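Local coordinates for putative exported protein (Bordetella pertussis Tohama I, PDB 2PFY) that binds pyroglutamic acid as the extracytoplasmic solute receptor of a tripartite ATP-independent periplasmic (TRAP) transport system, to which it probably delivers this ligand, at residues 104-107 and 108-111; 97-100 and 101-105; 50-53 and 54-58. All coordinates share one frame; numbering follows the deposited sequence.

Contact 1 (104-107 and 108-111); sequences AQRL and DKQG
With CG anti to its own carbonyl carbon (chi1 -75°) and the chain bent at chi3 and chi4, Lys109 folds back along the last turn of helix 89-108 and lays its aliphatic chain against the backbone carbonyl of Gln105. Its CE lies 3.5 Å from Gln105 O, and NZ ends 3.7 Å from Gln105 CB. The helix closes here in a Schellman motif: Gly111, at positive phi, is the C-prime residue, Gly111 N bonds back to Asp108 O, and Ile112 N reaches Leu107 O as strand 112-119 begins. Regular i to i+4 bonding persists up to this point, with Asp108 N on Ala104 O at 2.9 Å and the longer Lys109 N to Gln105 O at 3.3 Å. Gln110 N then tightens the spacing by turning to Leu107 O.

Two charged groups at this end are tied to other parts of the chain. Asp108 forms a salt bridge with Lys215, whereas Arg106 is held by Asp74 and Asp291; these two acids probably offset the nearness of Lys109 NZ to Arg106 NE, 4.5 Å apart. Leu107, by contrast, is buried on the sheet against Leu114, Phe210 and Ile212. The oxygen of Leu107 is approached from above its carbonyl plane by Gln110 N, at 2.8 Å with a C=O...N angle of 117°.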
loop_
_atom_site.group_PDB
_atom_site.type_symbol
_atom_site.label_atom_id
_atom_site.label_comp_id
_atom_site.label_asym_id
_atom_site.label_seq_id
_atom_site.Cartn_x
_atom_site.Cartn_y
_atom_site.Cartn_z
ATOM N N ALA A 104 -7.696 -12.868 5.006
ATOM C CA ALA A 104 -9.144 -12.918 4.950
ATOM C C ALA A 104 -9.669 -13.621 6.204
ATOM O O ALA A 104 -10.703 -13.228 6.790
ATOM C CB ALA A 104 -9.599 -13.628 3.644
ATOM N N GLN A 105 -8.919 -14.635 6.637
ATOM C CA GLN A 105 -9.263 -15.342 7.846
ATOM C C GLN A 105 -9.009 -14.509 9.081
ATOM O O GLN A 105 -9.890 -14.419 9.937
ATOM C CB GLN A 105 -8.573 -16.711 7.897
ATOM C CG GLN A 105 -9.256 -17.716 6.942
ATOM C CD GLN A 105 -10.810 -17.566 6.874
ATOM O OE1 GLN A 105 -11.523 -17.676 7.898
ATOM N NE2 GLN A 105 -11.327 -17.316 5.660
ATOM N N ARG A 106 -7.856 -13.842 9.142
ATOM C CA ARG A 106 -7.551 -12.955 10.283
ATOM C C ARG A 106 -8.548 -11.802 10.377
ATOM O O ARG A 106 -8.913 -11.385 11.483
ATOM C CB ARG A 106 -6.108 -12.419 10.258
ATOM C CG ARG A 106 -4.991 -13.491 10.405
ATOM C CD ARG A 106 -4.807 -14.006 11.860
ATOM N NE ARG A 106 -3.844 -15.118 11.935
ATOM C CZ ARG A 106 -2.566 -15.014 12.300
ATOM N NH1 ARG A 106 -2.032 -13.846 12.635
ATOM N NH2 ARG A 106 -1.800 -16.089 12.309
ATOM N N LEU A 107 -8.979 -11.279 9.231
ATOM C CA LEU A 107 -9.971 -10.200 9.234
ATOM C C LEU A 107 -11.376 -10.672 9.636
ATOM O O LEU A 107 -12.092 -9.979 10.356
ATOM C CB LEU A 107 -10.025 -9.511 7.867
ATOM C CG LEU A 107 -8.808 -8.646 7.484
ATOM C CD1 LEU A 107 -8.962 -8.296 6.024
ATOM C CD2 LEU A 107 -8.640 -7.383 8.351
ATOM N N ASP A 108 -11.763 -11.846 9.155
ATOM C CA ASP A 108 -13.087 -12.394 9.481
ATOM C C ASP A 108 -13.265 -12.518 11.014
ATOM O O ASP A 108 -14.322 -12.181 11.550
ATOM C CB ASP A 108 -13.289 -13.737 8.764
ATOM C CG ASP A 108 -14.592 -14.416 9.139
ATOM O OD1 ASP A 108 -15.640 -14.001 8.631
ATOM O OD2 ASP A 108 -14.554 -15.378 9.924
ATOM N N LYS A 109 -12.218 -12.965 11.709
ATOM C CA LYS A 109 -12.233 -13.078 13.168
ATOM C C LYS A 109 -12.426 -11.709 13.832
ATOM O O LYS A 109 -12.814 -11.622 14.991
ATOM C CB LYS A 109 -10.944 -13.738 13.677
ATOM C CG LYS A 109 -10.885 -15.246 13.451
ATOM C CD LYS A 109 -9.431 -15.743 13.349
ATOM C CE LYS A 109 -9.288 -16.918 12.333
ATOM N NZ LYS A 109 -7.975 -16.918 11.545
ATOM N N GLN A 110 -12.191 -10.641 13.081
ATOM C CA GLN A 110 -12.344 -9.295 13.611
ATOM C C GLN A 110 -13.632 -8.607 13.166
ATOM O O GLN A 110 -13.787 -7.398 13.380
ATOM C CB GLN A 110 -11.150 -8.421 13.207
ATOM C CG GLN A 110 -9.851 -8.829 13.828
ATOM C CD GLN A 110 -9.033 -7.635 14.216
ATOM O OE1 GLN A 110 -9.430 -6.832 15.079
ATOM N NE2 GLN A 110 -7.878 -7.496 13.585
ATOM N N GLY A 111 -14.539 -9.344 12.528
ATOM C CA GLY A 111 -15.775 -8.731 12.033
ATOM C C GLY A 111 -15.559 -7.905 10.755
ATOM O O GLY A 111 -16.298 -6.946 10.488
#

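Contact 2 (97-100 and 101-105)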
loop_
_atom_site.group_PDB
_atom_site.type_symbol
_atom_site.label_atom_id
_atom_site.label_comp_id
_atom_site.label_asym_id
_atom_site.label_seq_id
_atom_site.Cartn_x
_atom_site.Cartn_y
_atom_site.Cartn_z
ATOM N N LYS A 97 -1.074 -14.148 -3.536
ATOM C CA LYS A 97 -1.882 -15.367 -3.614
ATOM C C LYS A 97 -1.713 -16.236 -2.331
ATOM O O LYS A 97 -2.692 -16.775 -1.815
ATOM C CB LYS A 97 -1.498 -16.129 -4.880
ATOM C CG LYS A 97 -2.644 -16.323 -5.886
ATOM C CD LYS A 97 -2.316 -17.513 -6.849
ATOM C CE LYS A 97 -3.253 -18.728 -6.620
ATOM N NZ LYS A 97 -2.499 -20.022 -6.547
ATOM N N ALA A 98 -0.490 -16.317 -1.800
ATOM C CA ALA A 98 -0.188 -16.976 -0.506
ATOM C C ALA A 98 -0.636 -16.185 0.732
ATOM O O ALA A 98 -0.913 -16.775 1.790
ATOM C CB ALA A 98 1.332 -17.244 -0.385
ATOM N N THR A 99 -0.661 -14.855 0.620
ATOM C CA THR A 99 -0.970 -13.983 1.765
ATOM C C THR A 99 -2.479 -13.819 1.965
ATOM O O THR A 99 -2.987 -13.894 3.110
ATOM C CB THR A 99 -0.316 -12.596 1.585
ATOM O OG1 THR A 99 1.098 -12.753 1.446
ATOM C CG2 THR A 99 -0.583 -11.692 2.758
ATOM N N ARG A 100 -3.179 -13.607 0.848
ATOM C CA ARG A 100 -4.600 -13.254 0.847
ATOM C C ARG A 100 -5.510 -14.134 1.742
ATOM O O ARG A 100 -6.243 -13.586 2.569
ATOM C CB ARG A 100 -5.142 -13.243 -0.574
ATOM C CG ARG A 100 -6.420 -12.447 -0.680
ATOM C CD ARG A 100 -7.102 -12.610 -2.007
ATOM N NE ARG A 100 -8.436 -12.023 -1.914
ATOM C CZ ARG A 100 -9.141 -11.624 -2.958
ATOM N NH1 ARG A 100 -8.644 -11.792 -4.170
ATOM N NH2 ARG A 100 -10.335 -11.078 -2.794
ATOM N N PRO A 101 -5.485 -15.488 1.559
ATOM C CA PRO A 101 -6.451 -16.260 2.368
ATOM C C PRO A 101 -6.201 -16.143 3.868
ATOM O O PRO A 101 -7.162 -16.116 4.637
ATOM C CB PRO A 101 -6.299 -17.711 1.858
ATOM C CG PRO A 101 -5.065 -17.754 1.081
ATOM C CD PRO A 101 -4.722 -16.357 0.639
ATOM N N LEU A 102 -4.933 -16.063 4.273
ATOM C CA LEU A 102 -4.578 -15.817 5.668
ATOM C C LEU A 102 -5.101 -14.488 6.208
ATOM O O LEU A 102 -5.610 -14.413 7.343
ATOM C CB LEU A 102 -3.057 -15.904 5.854
ATOM C CG LEU A 102 -2.485 -17.323 5.788
ATOM C CD1 LEU A 102 -0.955 -17.274 5.690
ATOM C CD2 LEU A 102 -2.943 -18.138 6.998
ATOM N N LEU A 103 -4.969 -13.431 5.407
ATOM C CA LEU A 103 -5.515 -12.126 5.784
ATOM C C LEU A 103 -7.043 -12.149 5.904
ATOM O O LEU A 103 -7.601 -11.509 6.764
ATOM C CB LEU A 103 -5.115 -11.055 4.752
ATOM C CG LEU A 103 -3.613 -10.832 4.459
ATOM C CD1 LEU A 103 -3.377 -9.479 3.779
ATOM C CD2 LEU A 103 -2.729 -10.910 5.707
ATOM N N ALA A 104 -7.696 -12.868 5.006
ATOM C CA ALA A 104 -9.144 -12.918 4.950
ATOM C C ALA A 104 -9.669 -13.621 6.204
ATOM O O ALA A 104 -10.703 -13.228 6.790
ATOM C CB ALA A 104 -9.599 -13.628 3.644
ATOM N N GLN A 105 -8.919 -14.635 6.637
ATOM C CA GLN A 105 -9.263 -15.342 7.846
ATOM C C GLN A 105 -9.009 -14.509 9.081
ATOM O O GLN A 105 -9.890 -14.419 9.937
ATOM C CB GLN A 105 -8.573 -16.711 7.897
ATOM C CG GLN A 105 -9.256 -17.716 6.942
ATOM C CD GLN A 105 -10.810 -17.566 6.874
ATOM O OE1 GLN A 105 -11.523 -17.676 7.898
ATOM N NE2 GLN A 105 -11.327 -17.316 5.660
#
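Thr99 and Leu103, one helical turn apart in helix 89-108, make the apolar core of this contact. The methyl CG2 of Thr99 is anti to the backbone N (chi1 -58°, measured to OG1), which sets it against the branch point of Leu103: Thr99 CG2 lies 3.6 Å from Leu103 CG and about equally near both leucine methyls, and the two side chains cross obliquely. Leu295 of helix 290-300 touches Thr99, while Leu114 of strand 112-119 and the loop residues Val67, Leu76 and Phe77 pack on Leu103. Leu102 also meets Leu295, and Ala98 meets Ala298.

The polar contacts belong mainly to the backbone. Leu103 N donates to Thr99 O at 3.1 Å, and Ala104 N donates to Arg100 O at 2.9 Å. Thr99 OG1 turns back to Leu95 O, a bond within the helix that satisfies the hydroxyl of a buried residue. Among the side chains, Arg100, extended from CG to NE, leads away from Pro101 to a salt bridge with Glu237 of helix 223-257.

Proline brings the third kind of contact, a steric one. Pro101 has no N-H to give, and its CD fills the place of that hydrogen, 3.2 Å from Lys97 O; the helix is kinked here, the regular i to i+4 bonds being missing at Pro101 and Leu102.

The chemistry thus implies a helix that gives up regular backbone bonds at a proline on its exposed side, yet resumes them at Leu103 and Ala104 and keeps Thr99 and Leu103 packed against the fold on its buried side.

Contact 3 (50-53 and 54-58); sequences EVKR and GVQQG
Four successive i to i+4 bonds, from Gly54 N to Glu50 O through Gln57 N to Arg53 O, each 2.9 Å long, run the length of the short helix 51-57, which ends at Gly58 in a Schellman motif with positive phi. On its outer side Arg53 and Gln57 stack. The bend of Arg53 at chi2 (73°) turns its guanidinium across the extended Gln57, and the two flat groups lie 2° from parallel with Gln57 CD 3.7 Å above the centre of the guanidinium plane. Gln56 OE1 comes instead at the guanidinium edge, 3.6 Å from Arg53 NH1, its amide turned 70° from that plane.

Lys52 and Gln56 run side by side, joined through a water that accepts from Lys52 NZ at 3.0 Å and donates to Gln56 OE1 at 2.7 Å. Both also reach Gln110 in the loop before strand 112-119: Lys52 NZ bonds its side-chain oxygen, and Gln56 NE2 its backbone carbonyl. On the buried side Val51 CG1 meets Val55 CG2 at 4.0 Å; Val51 also touches Leu46, and Val55 touches Val60.

The ammonium and amide, held by water and by Gln110, are therefore probably well fixed in orientation, tying this helix to the loop after helix 89-108 by polar bonds, while the valines face the interior.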
loop_
_atom_site.group_PDB
_atom_site.type_symbol
_atom_site.label_atom_id
_atom_site.label_comp_id
_atom_site.label_asym_id
_atom_site.label_seq_id
_atom_site.Cartn_x
_atom_site.Cartn_y
_atom_site.Cartn_z
ATOM N N GLU A 50 -6.566 4.906 11.013
ATOM C CA GLU A 50 -7.969 4.874 11.541
ATOM C C GLU A 50 -8.933 4.003 10.745
ATOM O O GLU A 50 -10.071 3.744 11.203
ATOM C CB GLU A 50 -8.580 6.296 11.573
ATOM C CG GLU A 50 -7.772 7.331 12.394
ATOM C CD GLU A 50 -8.223 8.764 12.170
ATOM O OE1 GLU A 50 -8.797 9.093 11.112
ATOM O OE2 GLU A 50 -7.965 9.587 13.057
ATOM N N VAL A 51 -8.542 3.622 9.528
ATOM C CA VAL A 51 -9.459 2.926 8.641
ATOM C C VAL A 51 -10.013 1.627 9.242
ATOM O O VAL A 51 -11.213 1.431 9.237
ATOM C CB VAL A 51 -8.847 2.660 7.256
ATOM C CG1 VAL A 51 -9.835 1.764 6.384
ATOM C CG2 VAL A 51 -8.572 4.021 6.542
ATOM N N LYS A 52 -9.147 0.728 9.726
ATOM C CA LYS A 52 -9.657 -0.591 10.148
ATOM C C LYS A 52 -10.682 -0.456 11.249
ATOM O O LYS A 52 -11.769 -1.053 11.196
ATOM C CB LYS A 52 -8.531 -1.526 10.600
ATOM C CG LYS A 52 -9.046 -2.961 10.800
ATOM C CD LYS A 52 -8.148 -3.742 11.743
ATOM C CE LYS A 52 -8.352 -3.274 13.138
ATOM N NZ LYS A 52 -8.000 -4.393 14.066
ATOM N N ARG A 53 -10.355 0.363 12.237
ATOM C CA ARG A 53 -11.235 0.589 13.374
ATOM C C ARG A 53 -12.496 1.299 12.937
ATOM O O ARG A 53 -13.565 0.954 13.409
ATOM C CB ARG A 53 -10.471 1.373 14.461
ATOM C CG ARG A 53 -11.205 1.591 15.757
ATOM C CD ARG A 53 -11.267 0.282 16.531
ATOM N NE ARG A 53 -11.648 0.524 17.914
ATOM C CZ ARG A 53 -12.455 -0.268 18.604
ATOM N NH1 ARG A 53 -12.988 -1.327 18.015
ATOM N NH2 ARG A 53 -12.767 0.034 19.868
ATOM N N GLY A 54 -12.398 2.259 12.006
ATOM C CA GLY A 54 -13.590 2.919 11.475
ATOM C C GLY A 54 -14.530 1.954 10.748
ATOM O O GLY A 54 -15.777 2.057 10.857
ATOM N N VAL A 55 -13.950 1.003 10.015
ATOM C CA VAL A 55 -14.776 -0.013 9.353
ATOM C C VAL A 55 -15.422 -0.928 10.414
ATOM O O VAL A 55 -16.625 -1.200 10.345
ATOM C CB VAL A 55 -13.970 -0.830 8.332
ATOM C CG1 VAL A 55 -14.778 -2.076 7.803
ATOM C CG2 VAL A 55 -13.445 0.083 7.121
ATOM N N GLN A 56 -14.637 -1.406 11.374
ATOM C CA GLN A 56 -15.177 -2.263 12.478
ATOM C C GLN A 56 -16.316 -1.606 13.257
ATOM O O GLN A 56 -17.337 -2.266 13.587
ATOM C CB GLN A 56 -14.074 -2.548 13.497
ATOM C CG GLN A 56 -13.280 -3.757 13.241
ATOM C CD GLN A 56 -12.353 -4.093 14.410
ATOM O OE1 GLN A 56 -11.952 -3.221 15.183
ATOM N NE2 GLN A 56 -11.999 -5.361 14.528
ATOM N N GLN A 57 -16.140 -0.307 13.550
ATOM C CA GLN A 57 -17.113 0.467 14.327
ATOM C C GLN A 57 -18.281 1.070 13.540
ATOM O O GLN A 57 -19.170 1.683 14.140
ATOM C CB GLN A 57 -16.401 1.565 15.123
ATOM C CG GLN A 57 -15.395 1.044 16.156
ATOM C CD GLN A 57 -14.880 2.178 17.033
ATOM O OE1 GLN A 57 -14.146 3.038 16.574
ATOM N NE2 GLN A 57 -15.317 2.217 18.283
ATOM N N GLY A 58 -18.276 0.930 12.210
ATOM C CA GLY A 58 -19.355 1.465 11.395
ATOM C C GLY A 58 -19.310 2.974 11.156
ATOM O O GLY A 58 -20.321 3.597 10.867
HETATM O O HOH W 1 -9.542 -2.993 16.279
#

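Contacts 1 and 2 overlap on helix 89-108, contact 1 running on past its C-terminal end, with centres 10 Å apart; contact 3 belongs to the separate helix 51-57. Contact 1 is a surface contact, while the other two are partly buried. Contacts 1 and 3 both include a Schellman ending with glycine at positive phi, and they meet directly through Gln110. Contact 2 stays about 9 Å from contact 3 at the nearest atoms and packs Ala98, Thr99 and Leu102 on helix 290-300. Chemistry follows place: salt bridges and polar ends mark contact 1, apolar packing broken by a proline contact 2, and contact 3 joins buried valines to a polar outer side.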